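Local coordinates for protein putative glutathionylspermidine synthase (Methylobacillus flagellatus, PDB 3N6X) that is probably an ATP-dependent ligase of the circularly permuted ATP-grasp type 2 family, perhaps joining glutathione to spermidine, at residues A[93-98]-A[145-150]; A[273-278]-A[313-318]; A[202-207]-A[218-223]. All blocks are in the same frame, centred on the assembly; numbering follows the deposited sequence.

In the fold
All three contacts are largely buried, with interaction 1 nearest the middle of the chain and interaction 3 farthest out, where Leu204 is partly exposed. Interactions 1 and 3 are alike in chemistry: each sets a helix on a strand by aliphatic packing, but on different sheets. Interaction 2 is polar, an arginine and a water joining the loops that follow two strands. It shares a sheet with interaction 3, since strands 220-223 and 268-275 are neighbours and Tyr274 N probably bonds Val221 O. Ala318 of interaction 2 also packs against Leu98 of interaction 1, whose centre is about 16 Å from that of interaction 2, so 273-278/313-318 touches both other contacts.

Interaction 1. Residues A[93-98]-A[145-150]; sequences QRVKAL and AGVDLV
Val95 on helix 81-105 straddles the methyl of Ala145 on strand 144-151, and this is the heart of the contact. Val95 CG2 lies 3.6 Å from Ala145 CB, while the second branch comes a little less close, with Val95 CG1 at 4.0 Å from Ala145 CB. Val95 CG2 also faces the next inward-pointing residue of the strand, reaching Val147 CG2 at 4.3 Å, so that one valine methyl spans two strand positions separated by Gly146. With CG1 anti to the backbone N (chi1 169°), Val95 presents both branches to the small alanine. The nearest CA atoms of the two segments, Val95 CA and Ala145 CA, are 7.0 Å apart.

A looser neighbour flanks this pair. The extended aliphatic chain of Arg94 runs past Val147, Arg94 CD standing 4.6 Å from Val147 CG1, and carries its guanidinium on to a salt bridge with Asp162 and a hydrogen bond with Asn343. The buried charge is thereby matched by residues beyond the strand. Further out, Val95 also packs on Val433 and Ser435 of strand 423-435, and Val147 on Val159 of strand 157-163, so the two strands flanking 144-151 in the sheet both help to seat the group.

On the other side of the strand, Asp148 forms a salt bridge with Arg430 and a hydrogen bond with Asn163, so the strand turns apolar residues to the helix, while Asp148, on its reverse side, is held by polar partners. Aliphatic packing of a helix on a sheet face is characteristic of alpha/beta folds; here helix 81-105 packs on the large mixed sheet within the ATP-grasp family region.

Interaction 2. Residues A[273-278]-A[313-318]; sequences IYRRID and VGTGVA
Arg275 reaches across to Thr315 through its guanidinium, and the two side chains run past each other in opposite directions. From CB, which points toward 313-318, the chain sets out with CG between the backbone N and the carbonyl carbon (chi1 61°) and bends at chi2, leading CD and the head group to the loop that follows strand 308-310. NE hydrogen-bonds the carbonyl of Asn311. Arg275 NH1 turns back to the loop that follows its strand and donates to Ile277 O at 2.9 Å, approaching that carbonyl from 25° out of its plane. Arg275 NH2 bonds Ala312 O and lies 4.5 Å from Val313 CA. Thr315 OG1 sits at the guanidinium edge, 4.1 Å from Arg275 NH2, and a water bridges them, weakly bonded to NH2 and donating to Thr315 OG1 at 2.9 Å. That hydroxyl also hydrogen-bonds the Leu164 carbonyl. A leucine at Arg275 would probably leave the carbonyls of Ile277, Asn311 and Ala312 without their guanidinium donors, weakening the tether between strand end and loop. The guanidinium thus bridges the C-terminal ends of neighbouring parallel strands, 268-275 and 308-310, linked through helix 298-303 in a beta-alpha-beta connection.

Interaction 3. Residues A[202-207]-A[218-223]; sequences VLLNNL and PTVVLL
Val220 meets Leu204 and Leu207, two residues three places apart on helix 199-209, and the contact between helix and strand is entirely aliphatic. The two methyls of the valine divide the work. Val220 CG1, anti to the backbone N (chi1 -174°), takes Leu207, touching Leu207 CD1 at 3.9 Å and the root of the same side chain, Leu207 CB, at 4.1 Å. The valine and this leucine meet at about a right angle, so that CG1 rests against both the base and one branch of Leu207. On the other flank Leu204 slants across the valine: Leu204 CD1 lies 4.1 Å from Val220 CG2 and just as near Val220 CB. Although the CB of Leu204 does not aim at the strand, the branch of its side chain does come over to it. Between the backbones, Leu207 CA and Val220 CA are 7.3 Å apart, much the same spacing as where helix 81-105 packs on strand 144-151.

Hydrogen bonds serve each element separately. In the helix, Asn206 N bonds Val202 O at 3.0 Å and Leu207 N bonds Leu203 O in the same pattern. The strand spends its backbone groups on its sheet: Val221 pairs with Val272 and Tyr274, and Leu222 with Glu245. Thr219 N, just ahead of the strand, is also held by the carboxylate of Asp271. These bonds fix the stem from which Val220 projects.

Around this trio, Leu207 leans on Tyr274 of strand 268-275, Leu204 on Ile244, and Leu203 on Met242 of helix 232-242, which also packs on Leu222. Val202 and Asn206 touch Leu434 of strand 423-435. Helix 199-209 thus meets the C-terminal end of helix 232-242, packs against the sheet containing strands 220-223, 245-247 and 268-275, and reaches the larger sheet as well.

Interaction 1. Residues A[93-98]-A[145-150]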
loop_
_atom_site.group_PDB
_atom_site.type_symbol
_atom_site.label_atom_id
_atom_site.label_comp_id
_atom_site.label_asym_id
_atom_site.label_seq_id
_atom_site.Cartn_x
_atom_site.Cartn_y
_atom_site.Cartn_z
ATOM N N GLN A 93 3.621 -14.221 3.707
ATOM C CA GLN A 93 4.577 -14.582 4.760
ATOM C C GLN A 93 4.889 -13.369 5.626
ATOM O O GLN A 93 4.847 -13.466 6.854
ATOM C CB GLN A 93 5.873 -15.149 4.140
ATOM C CG GLN A 93 6.936 -15.483 5.188
ATOM C CD GLN A 93 8.298 -15.631 4.595
ATOM O OE1 GLN A 93 8.870 -14.692 4.036
ATOM N NE2 GLN A 93 8.866 -16.798 4.749
ATOM N N ARG A 94 5.169 -12.213 4.973
ATOM C CA ARG A 94 5.513 -10.962 5.628
ATOM C C ARG A 94 4.359 -10.447 6.477
ATOM O O ARG A 94 4.564 -10.087 7.635
ATOM C CB ARG A 94 5.927 -9.918 4.582
ATOM C CG ARG A 94 6.540 -8.669 5.191
ATOM C CD ARG A 94 6.978 -7.677 4.132
ATOM N NE ARG A 94 7.525 -6.458 4.737
ATOM C CZ ARG A 94 8.826 -6.219 4.893
ATOM N NH1 ARG A 94 9.727 -7.107 4.486
ATOM N NH2 ARG A 94 9.234 -5.088 5.452
ATOM N N VAL A 95 3.143 -10.447 5.919
ATOM C CA VAL A 95 1.947 -9.976 6.615
ATOM C C VAL A 95 1.563 -10.894 7.777
ATOM O O VAL A 95 1.193 -10.388 8.839
ATOM C CB VAL A 95 0.789 -9.683 5.622
ATOM C CG1 VAL A 95 -0.541 -9.440 6.349
ATOM C CG2 VAL A 95 1.142 -8.493 4.742
ATOM N N LYS A 96 1.776 -12.228 7.640
ATOM C CA LYS A 96 1.518 -13.137 8.776
ATOM C C LYS A 96 2.428 -12.805 9.944
ATOM O O LYS A 96 1.957 -12.707 11.068
ATOM C CB LYS A 96 1.668 -14.615 8.380
ATOM C CG LYS A 96 0.475 -15.154 7.593
ATOM C CD LYS A 96 0.761 -16.557 7.044
ATOM C CE LYS A 96 -0.496 -17.260 6.582
ATOM N NZ LYS A 96 -0.187 -18.569 5.942
ATOM N N ALA A 97 3.714 -12.566 9.674
ATOM C CA ALA A 97 4.703 -12.227 10.713
ATOM C C ALA A 97 4.394 -10.859 11.348
ATOM O O ALA A 97 4.517 -10.712 12.556
ATOM C CB ALA A 97 6.104 -12.231 10.124
ATOM N N LEU A 98 3.922 -9.889 10.539
ATOM C CA LEU A 98 3.536 -8.557 11.026
ATOM C C LEU A 98 2.332 -8.631 11.981
ATOM O O LEU A 98 2.352 -7.985 13.034
ATOM C CB LEU A 98 3.261 -7.597 9.855
ATOM C CG LEU A 98 4.524 -7.011 9.161
ATOM C CD1 LEU A 98 4.180 -6.431 7.788
ATOM C CD2 LEU A 98 5.189 -5.925 10.029
ATOM N N ALA A 145 -3.325 -4.983 4.347
ATOM C CA ALA A 145 -1.934 -4.579 4.380
ATOM C C ALA A 145 -1.457 -4.292 2.976
ATOM O O ALA A 145 -1.555 -5.154 2.102
ATOM C CB ALA A 145 -1.092 -5.682 4.994
ATOM N N GLY A 146 -0.977 -3.080 2.763
ATOM C CA GLY A 146 -0.359 -2.680 1.505
ATOM C C GLY A 146 1.143 -2.878 1.582
ATOM O O GLY A 146 1.763 -2.540 2.593
ATOM N N VAL A 147 1.728 -3.492 0.561
ATOM C CA VAL A 147 3.168 -3.778 0.535
ATOM C C VAL A 147 3.770 -3.098 -0.675
ATOM O O VAL A 147 3.472 -3.493 -1.792
ATOM C CB VAL A 147 3.447 -5.327 0.509
ATOM C CG1 VAL A 147 4.940 -5.621 0.607
ATOM C CG2 VAL A 147 2.678 -6.055 1.614
ATOM N N ASP A 148 4.606 -2.082 -0.473
ATOM C CA ASP A 148 5.233 -1.400 -1.607
ATOM C C ASP A 148 6.467 -2.171 -2.091
ATOM O O ASP A 148 7.406 -2.388 -1.326
ATOM C CB ASP A 148 5.541 0.078 -1.279
ATOM C CG ASP A 148 4.278 0.911 -1.023
ATOM O OD1 ASP A 148 3.327 0.817 -1.834
ATOM O OD2 ASP A 148 4.241 1.645 -0.002
ATOM N N LEU A 149 6.422 -2.648 -3.338
ATOM C CA LEU A 149 7.470 -3.500 -3.910
ATOM C C LEU A 149 8.144 -2.870 -5.092
ATOM O O LEU A 149 7.492 -2.214 -5.905
ATOM C CB LEU A 149 6.883 -4.855 -4.354
ATOM C CG LEU A 149 6.242 -5.694 -3.284
ATOM C CD1 LEU A 149 5.289 -6.686 -3.890
ATOM C CD2 LEU A 149 7.285 -6.413 -2.466
ATOM N N VAL A 150 9.439 -3.157 -5.252
ATOM C CA VAL A 150 10.229 -2.722 -6.403
ATOM C C VAL A 150 10.985 -3.917 -6.956
ATOM O O VAL A 150 11.282 -4.861 -6.216
ATOM C CB VAL A 150 11.168 -1.519 -6.103
ATOM C CG1 VAL A 150 10.372 -0.270 -5.742
ATOM C CG2 VAL A 150 12.201 -1.855 -5.024
#

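Interaction 2. Residues A[273-278]-A[313-318]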
loop_
_atom_site.group_PDB
_atom_site.type_symbol
_atom_site.label_atom_id
_atom_site.label_comp_id
_atom_site.label_asym_id
_atom_site.label_seq_id
_atom_site.Cartn_x
_atom_site.Cartn_y
_atom_site.Cartn_z
ATOM N N ILE A 273 -16.612 -2.422 12.062
ATOM C CA ILE A 273 -16.365 -1.115 11.446
ATOM C C ILE A 273 -15.068 -1.167 10.651
ATOM O O ILE A 273 -13.990 -1.402 11.225
ATOM C CB ILE A 273 -16.317 0.035 12.498
ATOM C CG1 ILE A 273 -17.667 0.215 13.213
ATOM C CG2 ILE A 273 -15.848 1.349 11.846
ATOM C CD1 ILE A 273 -17.552 0.949 14.590
ATOM N N TYR A 274 -15.164 -0.954 9.344
ATOM C CA TYR A 274 -14.001 -0.827 8.497
ATOM C C TYR A 274 -13.601 0.628 8.633
ATOM O O TYR A 274 -14.288 1.506 8.113
ATOM C CB TYR A 274 -14.363 -1.211 7.042
ATOM C CG TYR A 274 -13.310 -0.918 5.988
ATOM C CD1 TYR A 274 -11.953 -0.915 6.307
ATOM C CD2 TYR A 274 -13.661 -0.777 4.651
ATOM C CE1 TYR A 274 -10.983 -0.634 5.344
ATOM C CE2 TYR A 274 -12.697 -0.529 3.670
ATOM C CZ TYR A 274 -11.360 -0.446 4.024
ATOM O OH TYR A 274 -10.407 -0.190 3.059
ATOM N N ARG A 275 -12.609 0.904 9.498
ATOM C CA ARG A 275 -12.247 2.295 9.785
ATOM C C ARG A 275 -11.281 2.896 8.784
ATOM O O ARG A 275 -10.217 2.327 8.519
ATOM C CB ARG A 275 -11.767 2.495 11.257
ATOM C CG ARG A 275 -10.532 1.705 11.650
ATOM C CD ARG A 275 -9.547 2.542 12.445
ATOM N NE ARG A 275 -8.314 1.798 12.722
ATOM C CZ ARG A 275 -7.113 2.146 12.261
ATOM N NH1 ARG A 275 -6.965 3.251 11.540
ATOM N NH2 ARG A 275 -6.046 1.401 12.539
ATOM N N ARG A 276 -11.660 4.037 8.204
ATOM C CA ARG A 276 -10.779 4.772 7.307
ATOM C C ARG A 276 -10.414 6.115 7.953
ATOM O O ARG A 276 -10.196 7.118 7.275
ATOM C CB ARG A 276 -11.389 4.913 5.893
ATOM C CG ARG A 276 -11.490 3.570 5.124
ATOM C CD ARG A 276 -10.126 2.940 4.787
ATOM N NE ARG A 276 -9.353 3.771 3.856
ATOM C CZ ARG A 276 -9.322 3.588 2.542
ATOM N NH1 ARG A 276 -9.973 2.570 1.992
ATOM N NH2 ARG A 276 -8.633 4.414 1.767
ATOM N N ILE A 277 -10.353 6.108 9.280
ATOM C CA ILE A 277 -9.966 7.246 10.116
ATOM C C ILE A 277 -8.752 6.805 10.951
ATOM O O ILE A 277 -8.684 5.639 11.335
ATOM C CB ILE A 277 -11.167 7.669 11.030
ATOM C CG1 ILE A 277 -12.359 8.168 10.186
ATOM C CG2 ILE A 277 -10.748 8.705 12.049
ATOM C CD1 ILE A 277 -13.512 8.710 10.961
ATOM N N ASP A 278 -7.794 7.719 11.225
ATOM C CA ASP A 278 -6.629 7.388 12.059
ATOM C C ASP A 278 -7.053 7.122 13.491
ATOM O O ASP A 278 -8.022 7.726 13.963
ATOM C CB ASP A 278 -5.605 8.529 12.032
ATOM C CG ASP A 278 -4.841 8.653 10.728
ATOM O OD1 ASP A 278 -4.442 7.596 10.165
ATOM O OD2 ASP A 278 -4.569 9.801 10.310
ATOM N N VAL A 313 -6.856 -1.003 16.233
ATOM C CA VAL A 313 -6.187 0.145 16.827
ATOM C C VAL A 313 -4.746 -0.317 17.221
ATOM O O VAL A 313 -4.572 -1.445 17.679
ATOM C CB VAL A 313 -6.994 0.646 18.078
ATOM C CG1 VAL A 313 -6.177 1.631 18.921
ATOM C CG2 VAL A 313 -8.328 1.271 17.664
ATOM N N GLY A 314 -3.750 0.542 16.996
ATOM C CA GLY A 314 -2.366 0.267 17.387
ATOM C C GLY A 314 -1.508 -0.508 16.402
ATOM O O GLY A 314 -0.454 -1.028 16.789
ATOM N N THR A 315 -1.919 -0.576 15.113
ATOM C CA THR A 315 -1.111 -1.279 14.099
ATOM C C THR A 315 0.114 -0.462 13.679
ATOM O O THR A 315 1.050 -1.021 13.102
ATOM C CB THR A 315 -1.952 -1.650 12.864
ATOM O OG1 THR A 315 -2.429 -0.452 12.251
ATOM C CG2 THR A 315 -3.103 -2.588 13.196
ATOM N N GLY A 316 0.078 0.855 13.943
ATOM C CA GLY A 316 1.128 1.791 13.553
ATOM C C GLY A 316 2.519 1.445 14.059
ATOM O O GLY A 316 3.512 1.856 13.460
ATOM N N VAL A 317 2.603 0.699 15.180
ATOM C CA VAL A 317 3.881 0.287 15.740
ATOM C C VAL A 317 4.625 -0.696 14.799
ATOM O O VAL A 317 5.850 -0.741 14.822
ATOM C CB VAL A 317 3.742 -0.241 17.201
ATOM C CG1 VAL A 317 3.047 -1.606 17.252
ATOM C CG2 VAL A 317 5.097 -0.297 17.898
ATOM N N ALA A 318 3.886 -1.423 13.931
ATOM C CA ALA A 318 4.483 -2.406 13.010
ATOM C C ALA A 318 4.959 -1.811 11.662
ATOM O O ALA A 318 5.871 -2.366 11.042
ATOM C CB ALA A 318 3.522 -3.549 12.772
HETATM O O HOH W 1 -3.243 2.027 13.438
#

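Interaction 3. Residues A[202-207]-A[218-223]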
loop_
_atom_site.group_PDB
_atom_site.type_symbol
_atom_site.label_atom_id
_atom_site.label_comp_id
_atom_site.label_asym_id
_atom_site.label_seq_id
_atom_site.Cartn_x
_atom_site.Cartn_y
_atom_site.Cartn_z
ATOM N N VAL A 202 -14.545 -9.892 -1.574
ATOM C CA VAL A 202 -13.563 -10.672 -0.797
ATOM C C VAL A 202 -13.305 -9.909 0.526
ATOM O O VAL A 202 -13.339 -10.505 1.595
ATOM C CB VAL A 202 -12.236 -10.919 -1.586
ATOM C CG1 VAL A 202 -11.157 -11.545 -0.680
ATOM C CG2 VAL A 202 -12.481 -11.790 -2.825
ATOM N N LEU A 203 -13.132 -8.580 0.448
ATOM C CA LEU A 203 -12.921 -7.760 1.645
ATOM C C LEU A 203 -14.143 -7.790 2.591
ATOM O O LEU A 203 -13.976 -7.989 3.791
ATOM C CB LEU A 203 -12.541 -6.305 1.263
ATOM C CG LEU A 203 -12.494 -5.283 2.427
ATOM C CD1 LEU A 203 -11.467 -5.695 3.481
ATOM C CD2 LEU A 203 -12.205 -3.869 1.903
ATOM N N LEU A 204 -15.365 -7.633 2.046
ATOM C CA LEU A 204 -16.576 -7.694 2.867
ATOM C C LEU A 204 -16.680 -9.043 3.590
ATOM O O LEU A 204 -16.982 -9.079 4.778
ATOM C CB LEU A 204 -17.836 -7.430 2.014
ATOM C CG LEU A 204 -19.194 -7.593 2.740
ATOM C CD1 LEU A 204 -19.291 -6.676 3.975
ATOM C CD2 LEU A 204 -20.336 -7.346 1.810
ATOM N N ASN A 205 -16.390 -10.138 2.890
ATOM C CA ASN A 205 -16.437 -11.475 3.484
ATOM C C ASN A 205 -15.415 -11.632 4.624
ATOM O O ASN A 205 -15.743 -12.205 5.664
ATOM C CB ASN A 205 -16.228 -12.529 2.421
ATOM C CG ASN A 205 -16.509 -13.905 2.911
ATOM O OD1 ASN A 205 -17.639 -14.228 3.298
ATOM N ND2 ASN A 205 -15.468 -14.731 2.964
ATOM N N ASN A 206 -14.206 -11.072 4.448
ATOM C CA ASN A 206 -13.176 -11.069 5.485
ATOM C C ASN A 206 -13.582 -10.225 6.698
ATOM O O ASN A 206 -13.231 -10.585 7.828
ATOM C CB ASN A 206 -11.839 -10.573 4.922
ATOM C CG ASN A 206 -11.050 -11.610 4.138
ATOM O OD1 ASN A 206 -10.028 -11.309 3.539
ATOM N ND2 ASN A 206 -11.525 -12.832 4.091
ATOM N N LEU A 207 -14.285 -9.080 6.476
ATOM C CA LEU A 207 -14.734 -8.222 7.598
ATOM C C LEU A 207 -15.807 -8.940 8.438
ATOM O O LEU A 207 -15.792 -8.841 9.662
ATOM C CB LEU A 207 -15.241 -6.847 7.111
ATOM C CG LEU A 207 -14.179 -5.911 6.505
ATOM C CD1 LEU A 207 -14.815 -4.684 5.895
ATOM C CD2 LEU A 207 -13.155 -5.499 7.537
ATOM N N PRO A 218 -23.276 -10.492 10.897
ATOM C CA PRO A 218 -22.715 -9.191 11.292
ATOM C C PRO A 218 -23.078 -8.041 10.384
ATOM O O PRO A 218 -23.121 -8.194 9.172
ATOM C CB PRO A 218 -21.207 -9.442 11.317
ATOM C CG PRO A 218 -21.003 -10.628 10.457
ATOM C CD PRO A 218 -22.215 -11.465 10.564
ATOM N N THR A 219 -23.365 -6.886 10.989
ATOM C CA THR A 219 -23.615 -5.664 10.267
ATOM C C THR A 219 -22.261 -4.967 10.108
ATOM O O THR A 219 -21.558 -4.772 11.094
ATOM C CB THR A 219 -24.645 -4.808 11.025
ATOM O OG1 THR A 219 -25.891 -5.507 11.049
ATOM C CG2 THR A 219 -24.838 -3.426 10.403
ATOM N N VAL A 220 -21.890 -4.631 8.872
ATOM C CA VAL A 220 -20.608 -3.992 8.566
ATOM C C VAL A 220 -20.843 -2.593 8.010
ATOM O O VAL A 220 -21.685 -2.415 7.140
ATOM C CB VAL A 220 -19.752 -4.854 7.586
ATOM C CG1 VAL A 220 -18.355 -4.256 7.397
ATOM C CG2 VAL A 220 -19.661 -6.308 8.048
ATOM N N VAL A 221 -20.111 -1.598 8.523
ATOM C CA VAL A 221 -20.182 -0.222 8.026
ATOM C C VAL A 221 -18.757 0.277 7.715
ATOM O O VAL A 221 -17.784 -0.304 8.198
ATOM C CB VAL A 221 -20.927 0.750 9.003
ATOM C CG1 VAL A 221 -22.349 0.269 9.308
ATOM C CG2 VAL A 221 -20.131 0.972 10.288
ATOM N N LEU A 222 -18.642 1.328 6.903
ATOM C CA LEU A 222 -17.358 1.964 6.631
ATOM C C LEU A 222 -17.362 3.355 7.290
ATOM O O LEU A 222 -18.133 4.230 6.878
ATOM C CB LEU A 222 -17.092 2.082 5.116
ATOM C CG LEU A 222 -15.612 2.331 4.682
ATOM C CD1 LEU A 222 -15.427 2.015 3.208
ATOM C CD2 LEU A 222 -15.169 3.779 4.952
ATOM N N LEU A 223 -16.526 3.543 8.341
ATOM C CA LEU A 223 -16.421 4.836 9.028
ATOM C C LEU A 223 -15.427 5.770 8.298
ATOM O O LEU A 223 -14.241 5.464 8.203
ATOM C CB LEU A 223 -16.055 4.641 10.507
ATOM C CG LEU A 223 -15.725 5.884 11.334
ATOM C CD1 LEU A 223 -16.959 6.785 11.528
ATOM C CD2 LEU A 223 -15.142 5.491 12.679
#